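Local coordinates for putative uncharacterized protein PH0242 (Pyrococcus horikoshii, PDB 3VU1) that belongs to the AglB oligosaccharyltransferase family, and is represented by its C-terminal globular domain, a multi-sheet beta-rich structure carrying a bound calcium ion, at residues A[74-79]-A[317-322]; A[80-85]-A[415-420]; A[251-256]-A[288-293]. All blocks are in the same frame, centred on the assembly; numbering follows the deposited sequence.

Interaction 1 (A[74-79]-A[317-322]); sequences ISEVDF and MNHLEE. With CA (calcium ion), chain C.
Glu76 and the 317-322 loop meet through a calcium ion, a metal-bridged contact between two loops that are distant in sequence: one runs from helix 60-69 toward strand 86-90, the other lies between strands 316-317 and 325-331. Glu76 is the bidentate ligand, with its OE1 2.6 Å and its OE2 2.5 Å from calcium. From 317-322 a backbone oxygen takes part, His319 O, 2.4 Å from the ion. Glu322 OE1 reaches in at a longer 2.9 Å, and Ala285 O completes the protein ligands. Two segments and a third piece of chain therefore converge on one ion.

The imidazole of His319 adds a second tie beside the metal. Its ND1 donates to Glu76 OE1 over 3.1 Å in a fairly straight bond (N-H...O 160°). The acceptor lies near the ring plane, at the edge, while the histidine approaches OE1 from above the carboxylate plane, 42° out of it. With chi1 at 73°, His319 CG lies between the backbone N and the carbonyl carbon, which lets the residue offer its ring to the same carboxylate that its own carbonyl joins in binding calcium. Leu320 adds a loose van der Waals touch, CD2 lying 4.2 Å from the carboxylate carbon CD of Glu76.

The turn itself is a type I beta turn from Asn318 to Glu321, opened by an Asx turn in which Leu320 N donates to Asn318 OD1 at 2.7 Å. Gly287 N also donates to Glu76 OE1. One carboxylate oxygen is thus gripped by calcium and two N-H groups, an arrangement that should fix the carboxylate's rotation, while the cation probably offsets the mutual repulsion of Glu76 and Glu322.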
loop_
_atom_site.group_PDB
_atom_site.type_symbol
_atom_site.label_atom_id
_atom_site.label_comp_id
_atom_site.label_asym_id
_atom_site.label_seq_id
_atom_site.Cartn_x
_atom_site.Cartn_y
_atom_site.Cartn_z
ATOM N N ILE A 74 0.163 -6.495 -10.721
ATOM C CA ILE A 74 -0.300 -5.241 -11.253
ATOM C C ILE A 74 -0.669 -4.245 -10.160
ATOM O O ILE A 74 -0.686 -3.036 -10.419
ATOM C CB ILE A 74 -1.475 -5.408 -12.232
ATOM C CG1 ILE A 74 -1.401 -4.347 -13.332
ATOM C CG2 ILE A 74 -2.830 -5.348 -11.529
ATOM C CD1 ILE A 74 -2.270 -4.744 -14.502
ATOM N N SER A 75 -0.947 -4.742 -8.951
ATOM C CA SER A 75 -1.386 -3.862 -7.867
ATOM C C SER A 75 -0.209 -3.219 -7.144
ATOM O O SER A 75 -0.396 -2.404 -6.224
ATOM C CB SER A 75 -2.275 -4.614 -6.899
ATOM O OG SER A 75 -1.480 -5.346 -5.988
ATOM N N GLU A 76 0.998 -3.570 -7.580
ATOM C CA GLU A 76 2.214 -3.100 -6.919
ATOM C C GLU A 76 2.634 -1.722 -7.404
ATOM O O GLU A 76 3.513 -1.527 -8.214
ATOM C CB GLU A 76 3.356 -4.105 -7.020
ATOM C CG GLU A 76 3.240 -5.264 -6.035
ATOM C CD GLU A 76 4.541 -6.053 -5.888
ATOM O OE1 GLU A 76 5.645 -5.433 -5.894
ATOM O OE2 GLU A 76 4.464 -7.301 -5.748
ATOM N N VAL A 77 1.998 -0.751 -6.824
ATOM C CA VAL A 77 2.229 0.613 -7.142
ATOM C C VAL A 77 3.446 1.169 -6.375
ATOM O O VAL A 77 3.738 0.751 -5.251
ATOM C CB VAL A 77 0.907 1.314 -6.828
ATOM C CG1 VAL A 77 1.117 2.658 -6.155
ATOM C CG2 VAL A 77 0.074 1.340 -8.096
ATOM N N ASP A 78 4.167 2.109 -6.980
ATOM C CA ASP A 78 5.384 2.598 -6.348
ATOM C C ASP A 78 5.118 3.766 -5.381
ATOM O O ASP A 78 5.513 4.931 -5.617
ATOM C CB ASP A 78 6.485 2.875 -7.379
ATOM C CG ASP A 78 7.767 3.432 -6.744
ATOM O OD1 ASP A 78 8.102 3.095 -5.595
ATOM O OD2 ASP A 78 8.458 4.227 -7.397
ATOM N N PHE A 79 4.482 3.433 -4.258
ATOM C CA PHE A 79 4.218 4.445 -3.213
ATOM C C PHE A 79 5.467 5.132 -2.655
ATOM O O PHE A 79 5.368 6.255 -2.119
ATOM C CB PHE A 79 3.411 3.865 -2.053
ATOM C CG PHE A 79 1.992 3.540 -2.397
ATOM C CD1 PHE A 79 1.453 2.292 -2.064
ATOM C CD2 PHE A 79 1.181 4.479 -3.037
ATOM C CE1 PHE A 79 0.126 1.993 -2.358
ATOM C CE2 PHE A 79 -0.136 4.183 -3.326
ATOM C CZ PHE A 79 -0.664 2.944 -2.996
ATOM N N MET A 317 17.545 -6.823 -6.579
ATOM C CA MET A 317 16.414 -7.745 -6.551
ATOM C C MET A 317 15.204 -7.151 -7.303
ATOM O O MET A 317 14.798 -6.034 -7.037
ATOM C CB MET A 317 16.061 -8.102 -5.102
ATOM C CG MET A 317 15.004 -9.190 -4.979
ATOM S SD MET A 317 14.618 -9.748 -3.293
ATOM C CE MET A 317 16.245 -10.236 -2.726
ATOM N N ASN A 318 14.652 -7.891 -8.257
ATOM C CA ASN A 318 13.404 -7.496 -8.916
ATOM C C ASN A 318 12.187 -7.579 -7.991
ATOM O O ASN A 318 11.942 -8.627 -7.378
ATOM C CB ASN A 318 13.140 -8.378 -10.128
ATOM C CG ASN A 318 12.013 -7.841 -10.995
ATOM O OD1 ASN A 318 10.837 -7.997 -10.690
ATOM N ND2 ASN A 318 12.377 -7.187 -12.075
ATOM N N HIS A 319 11.391 -6.509 -7.933
ATOM C CA HIS A 319 10.302 -6.447 -6.966
ATOM C C HIS A 319 9.152 -7.311 -7.320
ATOM O O HIS A 319 8.255 -7.500 -6.511
ATOM C CB HIS A 319 9.865 -5.014 -6.701
ATOM C CG HIS A 319 9.083 -4.384 -7.830
ATOM N ND1 HIS A 319 7.739 -4.511 -7.954
ATOM C CD2 HIS A 319 9.497 -3.579 -8.881
ATOM C CE1 HIS A 319 7.326 -3.836 -9.036
ATOM N NE2 HIS A 319 8.396 -3.258 -9.599
ATOM N N LEU A 320 9.164 -7.857 -8.525
ATOM C CA LEU A 320 8.152 -8.843 -8.957
ATOM C C LEU A 320 8.630 -10.289 -8.868
ATOM O O LEU A 320 7.849 -11.208 -9.092
ATOM C CB LEU A 320 7.687 -8.562 -10.381
ATOM C CG LEU A 320 7.101 -7.169 -10.567
ATOM C CD1 LEU A 320 6.982 -6.819 -12.050
ATOM C CD2 LEU A 320 5.770 -7.072 -9.820
ATOM N N GLU A 321 9.907 -10.481 -8.539
ATOM C CA GLU A 321 10.516 -11.812 -8.496
ATOM C C GLU A 321 11.586 -11.896 -7.412
ATOM O O GLU A 321 12.763 -12.160 -7.660
ATOM C CB GLU A 321 11.071 -12.192 -9.864
ATOM C CG GLU A 321 10.015 -12.751 -10.807
ATOM C CD GLU A 321 10.554 -13.078 -12.191
ATOM O OE1 GLU A 321 9.923 -13.918 -12.878
ATOM O OE2 GLU A 321 11.594 -12.499 -12.600
ATOM N N GLU A 322 11.148 -11.669 -6.188
ATOM C CA GLU A 322 12.069 -11.572 -5.086
ATOM C C GLU A 322 12.432 -12.978 -4.632
ATOM O O GLU A 322 11.677 -13.914 -4.845
ATOM C CB GLU A 322 11.469 -10.696 -3.974
ATOM C CG GLU A 322 10.004 -10.972 -3.748
ATOM C CD GLU A 322 9.049 -9.891 -4.251
ATOM O OE1 GLU A 322 9.138 -8.739 -3.769
ATOM O OE2 GLU A 322 8.141 -10.218 -5.064
HETATM CA CA CA C . 6.724 -7.422 -4.654
#

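Interaction 2 (A[80-85]-A[415-420]); sequences ESWELN and PHMDTF
Met417, on strand 412-431, meets Trp82 through a sulfur–aromatic contact. The thioether sulfur SD lies 3.5 Å from Trp82 NE1, at the pyrrole end of the indole. Measured to the centroid of the five-membered ring, SD is 4.5 Å away and 68° off the ring normal, an oblique approach. With CG anti to the backbone N, chi1 (176°) and an extended chi2 carry the sulfur to the indole, and the bend at chi3 (85°) puts the methyl CE near both Trp82 NE1 and Ser81 OG.

Van der Waals packing extends from this pair. The sulfur also touches the benzo part of the indole, SD standing 4.0 Å from Trp82 CZ2, and the terminal methyl CE covers the neighbouring residue, 3.9 Å from Ser81 OG. Thr419, two residues further along the strand, contributes its methyl, with CG2 4.3 Å from Ser81 OG. Met417 and Thr419 both turn their side chains from the same face of the strand toward the loop, the usual consequence of a two-residue repeat. The contact thereby rests the loop between helix 60-69 and strand 86-90 on a long antiparallel strand of the Peripheral 2 family region, whose neighbour 385-401 provides Thr394, which touches both Met417 and Thr419.

Polar interactions run beside the interface. Ser81 OG is hydrogen-bonded to Asp78 O, so its contacts with the two methyl groups are made by a hydroxyl already engaged within its own loop, and Ser81 O receives a bond from Arg392 NH1. The indole has further partners: Arg60 makes a cation-pi contact with it, and it meets the Phe79 ring edge-to-face. A backbone bond from Glu83 N to Glu80 O closes the turn that carries Ser81 and Trp82.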
loop_
_atom_site.group_PDB
_atom_site.type_symbol
_atom_site.label_atom_id
_atom_site.label_comp_id
_atom_site.label_asym_id
_atom_site.label_seq_id
_atom_site.Cartn_x
_atom_site.Cartn_y
_atom_site.Cartn_z
ATOM N N GLU A 80 6.621 4.466 -2.753
ATOM C CA GLU A 80 7.852 5.057 -2.246
ATOM C C GLU A 80 8.157 6.395 -2.940
ATOM O O GLU A 80 8.550 7.354 -2.284
ATOM C CB GLU A 80 9.044 4.092 -2.334
ATOM C CG GLU A 80 10.391 4.721 -1.962
ATOM C CD GLU A 80 10.443 5.280 -0.534
ATOM O OE1 GLU A 80 11.534 5.751 -0.091
ATOM O OE2 GLU A 80 9.394 5.245 0.156
ATOM N N SER A 81 7.943 6.461 -4.253
ATOM C CA SER A 81 8.212 7.686 -4.981
ATOM C C SER A 81 7.382 8.851 -4.440
ATOM O O SER A 81 7.779 9.991 -4.580
ATOM C CB SER A 81 7.969 7.510 -6.473
ATOM O OG SER A 81 6.592 7.422 -6.699
ATOM N N TRP A 82 6.259 8.563 -3.789
ATOM C CA TRP A 82 5.490 9.610 -3.100
ATOM C C TRP A 82 5.935 9.885 -1.707
ATOM O O TRP A 82 5.326 10.732 -1.066
ATOM C CB TRP A 82 3.983 9.321 -3.054
ATOM C CG TRP A 82 3.289 9.045 -4.369
ATOM C CD1 TRP A 82 3.783 9.213 -5.662
ATOM C CD2 TRP A 82 1.923 8.545 -4.547
ATOM N NE1 TRP A 82 2.853 8.835 -6.597
ATOM C CE2 TRP A 82 1.710 8.428 -5.988
ATOM C CE3 TRP A 82 0.898 8.200 -3.689
ATOM C CZ2 TRP A 82 0.507 7.993 -6.516
ATOM C CZ3 TRP A 82 -0.308 7.757 -4.232
ATOM C CH2 TRP A 82 -0.492 7.654 -5.611
ATOM N N GLU A 83 6.965 9.180 -1.220
ATOM C CA GLU A 83 7.418 9.244 0.190
ATOM C C GLU A 83 6.331 8.846 1.178
ATOM O O GLU A 83 6.295 9.351 2.322
ATOM C CB GLU A 83 7.902 10.633 0.563
ATOM C CG GLU A 83 9.355 10.909 0.279
ATOM C CD GLU A 83 9.636 12.399 0.209
ATOM O OE1 GLU A 83 9.572 13.048 1.284
ATOM O OE2 GLU A 83 9.903 12.917 -0.914
ATOM N N LEU A 84 5.440 7.960 0.727
ATOM C CA LEU A 84 4.294 7.525 1.519
ATOM C C LEU A 84 4.722 6.817 2.800
ATOM O O LEU A 84 5.529 5.880 2.761
ATOM C CB LEU A 84 3.369 6.619 0.711
ATOM C CG LEU A 84 2.058 6.280 1.432
ATOM C CD1 LEU A 84 1.211 7.529 1.575
ATOM C CD2 LEU A 84 1.283 5.184 0.734
ATOM N N ASN A 85 4.161 7.275 3.918
ATOM C CA ASN A 85 4.459 6.742 5.231
ATOM C C ASN A 85 3.305 5.894 5.780
ATOM O O ASN A 85 3.524 4.803 6.301
ATOM C CB ASN A 85 4.797 7.903 6.177
ATOM C CG ASN A 85 6.132 8.557 5.843
ATOM O OD1 ASN A 85 6.188 9.644 5.260
ATOM N ND2 ASN A 85 7.215 7.882 6.190
ATOM N N PRO A 415 -4.606 1.677 -15.281
ATOM C CA PRO A 415 -3.695 2.793 -14.933
ATOM C C PRO A 415 -2.227 2.424 -14.906
ATOM O O PRO A 415 -1.901 1.323 -14.555
ATOM C CB PRO A 415 -4.151 3.219 -13.534
ATOM C CG PRO A 415 -5.038 2.142 -13.062
ATOM C CD PRO A 415 -5.622 1.446 -14.236
ATOM N N HIS A 416 -1.374 3.382 -15.256
ATOM C CA HIS A 416 0.073 3.250 -15.226
ATOM C C HIS A 416 0.693 4.458 -14.558
ATOM O O HIS A 416 0.173 5.574 -14.653
ATOM C CB HIS A 416 0.622 3.185 -16.638
ATOM C CG HIS A 416 0.241 1.944 -17.414
ATOM N ND1 HIS A 416 1.128 0.936 -17.668
ATOM C CD2 HIS A 416 -0.951 1.588 -18.057
ATOM C CE1 HIS A 416 0.533 -0.021 -18.419
ATOM N NE2 HIS A 416 -0.742 0.378 -18.665
ATOM N N MET A 417 1.827 4.262 -13.888
ATOM C CA MET A 417 2.591 5.366 -13.365
ATOM C C MET A 417 4.081 5.176 -13.672
ATOM O O MET A 417 4.733 4.279 -13.099
ATOM C CB MET A 417 2.368 5.524 -11.869
ATOM C CG MET A 417 3.240 6.607 -11.278
ATOM S SD MET A 417 2.850 6.975 -9.562
ATOM C CE MET A 417 3.820 5.708 -8.759
ATOM N N ASP A 418 4.617 6.016 -14.567
ATOM C CA ASP A 418 6.054 6.017 -14.876
ATOM C C ASP A 418 6.744 7.257 -14.306
ATOM O O ASP A 418 6.248 8.388 -14.438
ATOM C CB ASP A 418 6.304 5.902 -16.376
ATOM C CG ASP A 418 5.424 4.825 -17.047
ATOM O OD1 ASP A 418 5.111 4.996 -18.263
ATOM O OD2 ASP A 418 5.038 3.820 -16.380
ATOM N N THR A 419 7.872 7.032 -13.641
ATOM C CA THR A 419 8.682 8.104 -13.120
ATOM C C THR A 419 10.059 7.998 -13.769
ATOM O O THR A 419 10.491 6.902 -14.133
ATOM C CB THR A 419 8.889 7.987 -11.601
ATOM O OG1 THR A 419 9.663 6.812 -11.328
ATOM C CG2 THR A 419 7.573 7.908 -10.868
ATOM N N PHE A 420 10.733 9.134 -13.936
ATOM C CA PHE A 420 12.104 9.161 -14.394
ATOM C C PHE A 420 12.731 10.460 -13.978
ATOM O O PHE A 420 12.044 11.469 -13.824
ATOM C CB PHE A 420 12.252 8.889 -15.909
ATOM C CG PHE A 420 11.515 9.854 -16.817
ATOM C CD1 PHE A 420 10.226 9.562 -17.280
ATOM C CD2 PHE A 420 12.126 11.038 -17.263
ATOM C CE1 PHE A 420 9.563 10.442 -18.154
ATOM C CE2 PHE A 420 11.456 11.923 -18.122
ATOM C CZ PHE A 420 10.176 11.625 -18.580
#

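Interaction 3 (A[251-256]-A[288-293]); sequences RPFAIY and RDIKNA
Phe253, which begins strand 253-262, and Ile290, in the short strand 290-291, are the closest backbone pair here, their CA atoms 7.9 Å apart, a spacing that the Phe253 side chain bridges, CG lying beside the backbone N and anti to the carbonyl carbon (chi1 -48°). Its CE2 meets Arg288 O at 3.3 Å, with the carbonyl oxygen at the ring edge, near the ring plane. The next carbonyl, Asp289 O, stands 3.6 Å from Phe253 CZ in an oblique position. Apolar contact is made at two points of the ring: Ile290 CG1 lies 3.6 Å from Phe253 CD2, and the aliphatic part of Arg288 places CG 3.5 Å from Phe253 CZ.

The arginine chain bends at chi3, carrying its guanidinium away to Asp78, with which NE forms a salt bridge; the guanidinium plane is turned 62° from the phenyl plane. Tyr481 meets the same phenyl ring edge-to-face, and Asp289 O has a conventional donor in Gln343 NE2. The ring thus presents its weakly positive C-H rim to a carbonyl, while methylene groups pack beside it, so a buried aromatic accommodates both polar backbone and apolar side chains.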
loop_
_atom_site.group_PDB
_atom_site.type_symbol
_atom_site.label_atom_id
_atom_site.label_comp_id
_atom_site.label_asym_id
_atom_site.label_seq_id
_atom_site.Cartn_x
_atom_site.Cartn_y
_atom_site.Cartn_z
ATOM N N ARG A 251 5.887 -0.063 4.489
ATOM C CA ARG A 251 7.288 -0.429 4.426
ATOM C C ARG A 251 7.509 -1.019 3.072
ATOM O O ARG A 251 7.103 -2.161 2.809
ATOM C CB ARG A 251 7.611 -1.441 5.493
ATOM C CG ARG A 251 7.487 -0.897 6.898
ATOM C CD ARG A 251 7.439 -2.048 7.864
ATOM N NE ARG A 251 7.545 -1.593 9.239
ATOM C CZ ARG A 251 7.497 -2.401 10.294
ATOM N NH1 ARG A 251 7.364 -3.713 10.133
ATOM N NH2 ARG A 251 7.620 -1.889 11.504
ATOM N N PRO A 252 8.111 -0.233 2.178
ATOM C CA PRO A 252 8.311 -0.704 0.791
ATOM C C PRO A 252 9.203 -1.965 0.726
ATOM O O PRO A 252 8.970 -2.838 -0.124
ATOM C CB PRO A 252 8.957 0.492 0.081
ATOM C CG PRO A 252 9.497 1.375 1.178
ATOM C CD PRO A 252 8.686 1.105 2.427
ATOM N N PHE A 253 10.183 -2.073 1.621
ATOM C CA PHE A 253 11.025 -3.289 1.698
ATOM C C PHE A 253 10.874 -3.993 3.044
ATOM O O PHE A 253 11.275 -3.493 4.079
ATOM C CB PHE A 253 12.493 -2.959 1.399
ATOM C CG PHE A 253 12.655 -2.131 0.174
ATOM C CD1 PHE A 253 13.002 -0.777 0.270
ATOM C CD2 PHE A 253 12.391 -2.676 -1.086
ATOM C CE1 PHE A 253 13.127 0.006 -0.879
ATOM C CE2 PHE A 253 12.491 -1.894 -2.225
ATOM C CZ PHE A 253 12.858 -0.549 -2.119
ATOM N N ALA A 254 10.275 -5.164 3.013
ATOM C CA ALA A 254 9.933 -5.832 4.247
ATOM C C ALA A 254 10.269 -7.327 4.212
ATOM O O ALA A 254 10.441 -7.936 3.129
ATOM C CB ALA A 254 8.463 -5.639 4.547
ATOM N N ILE A 255 10.355 -7.895 5.413
ATOM C CA ILE A 255 10.589 -9.311 5.589
ATOM C C ILE A 255 9.287 -9.910 6.093
ATOM O O ILE A 255 8.771 -9.489 7.127
ATOM C CB ILE A 255 11.735 -9.560 6.595
ATOM C CG1 ILE A 255 13.054 -9.134 5.968
ATOM C CG2 ILE A 255 11.734 -11.017 7.046
ATOM C CD1 ILE A 255 14.221 -9.067 6.923
ATOM N N TYR A 256 8.765 -10.890 5.364
ATOM C CA TYR A 256 7.523 -11.507 5.770
ATOM C C TYR A 256 7.642 -12.820 6.532
ATOM O O TYR A 256 6.628 -13.349 6.980
ATOM C CB TYR A 256 6.571 -11.667 4.582
ATOM C CG TYR A 256 6.995 -12.589 3.467
ATOM C CD1 TYR A 256 6.458 -13.873 3.360
ATOM C CD2 TYR A 256 7.906 -12.175 2.491
ATOM C CE1 TYR A 256 6.819 -14.717 2.319
ATOM C CE2 TYR A 256 8.277 -13.013 1.445
ATOM C CZ TYR A 256 7.714 -14.270 1.361
ATOM O OH TYR A 256 8.068 -15.105 0.344
ATOM N N ARG A 288 8.868 -1.033 -5.963
ATOM C CA ARG A 288 10.189 -0.700 -6.507
ATOM C C ARG A 288 11.273 -1.740 -6.206
ATOM O O ARG A 288 11.232 -2.431 -5.181
ATOM C CB ARG A 288 10.639 0.718 -6.113
ATOM C CG ARG A 288 10.977 0.904 -4.656
ATOM C CD ARG A 288 11.674 2.232 -4.373
ATOM N NE ARG A 288 10.978 3.329 -5.042
ATOM C CZ ARG A 288 11.507 4.520 -5.336
ATOM N NH1 ARG A 288 12.762 4.812 -5.002
ATOM N NH2 ARG A 288 10.770 5.420 -5.972
ATOM N N ASP A 289 12.250 -1.840 -7.102
ATOM C CA ASP A 289 13.367 -2.766 -6.916
ATOM C C ASP A 289 14.269 -2.428 -5.734
ATOM O O ASP A 289 14.382 -1.254 -5.334
ATOM C CB ASP A 289 14.211 -2.829 -8.191
ATOM C CG ASP A 289 13.438 -3.380 -9.374
ATOM O OD1 ASP A 289 12.533 -4.239 -9.218
ATOM O OD2 ASP A 289 13.746 -2.937 -10.481
ATOM N N ILE A 290 14.920 -3.457 -5.187
ATOM C CA ILE A 290 16.108 -3.249 -4.335
ATOM C C ILE A 290 17.318 -3.062 -5.271
ATOM O O ILE A 290 17.483 -3.860 -6.190
ATOM C CB ILE A 290 16.319 -4.451 -3.400
ATOM C CG1 ILE A 290 15.093 -4.610 -2.495
ATOM C CG2 ILE A 290 17.568 -4.266 -2.555
ATOM C CD1 ILE A 290 14.882 -6.000 -1.950
ATOM N N LYS A 291 18.110 -2.003 -5.074
ATOM C CA LYS A 291 19.331 -1.711 -5.869
ATOM C C LYS A 291 20.438 -1.240 -4.958
ATOM O O LYS A 291 20.251 -0.261 -4.217
ATOM C CB LYS A 291 19.134 -0.565 -6.870
ATOM C CG LYS A 291 18.256 -0.878 -8.063
ATOM C CD LYS A 291 18.102 0.298 -9.019
ATOM C CE LYS A 291 17.110 1.324 -8.499
ATOM N NZ LYS A 291 16.587 2.171 -9.607
ATOM N N ASN A 292 21.596 -1.902 -5.031
ATOM C CA ASN A 292 22.802 -1.415 -4.345
ATOM C C ASN A 292 22.487 -1.154 -2.920
ATOM O O ASN A 292 22.685 -0.051 -2.452
ATOM C CB ASN A 292 23.329 -0.105 -4.976
ATOM C CG ASN A 292 23.577 -0.233 -6.470
ATOM O OD1 ASN A 292 24.178 -1.195 -6.945
ATOM N ND2 ASN A 292 23.074 0.716 -7.217
ATOM N N ALA A 293 21.977 -2.177 -2.253
ATOM C CA ALA A 293 21.406 -2.068 -0.926
ATOM C C ALA A 293 22.299 -2.738 0.122
ATOM O O ALA A 293 22.920 -3.762 -0.157
ATOM C CB ALA A 293 20.013 -2.712 -0.921
#

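The three contacts lie close together, each about 11 to 14 Å from the centre of the molecule: interaction 1 is centred about 12 Å from interaction 2 and 9 Å from interaction 3, with interactions 2 and 3 about 15 Å apart. One loop, following helix 60-69, supplies 74-79 and 80-85 to the Peripheral 1 and Peripheral 2 family regions. Interaction 3 lies within Peripheral 1, nested in the chain closures of both others, whose segments alternate. Arg288 joins interaction 3 to interaction 1 by a salt bridge to Asp78, and Asp289 by a hydrogen bond to His319 N; Asp78 O packs against Met417 CE. Parts of both regions thus meet around one loop beside the calcium ion.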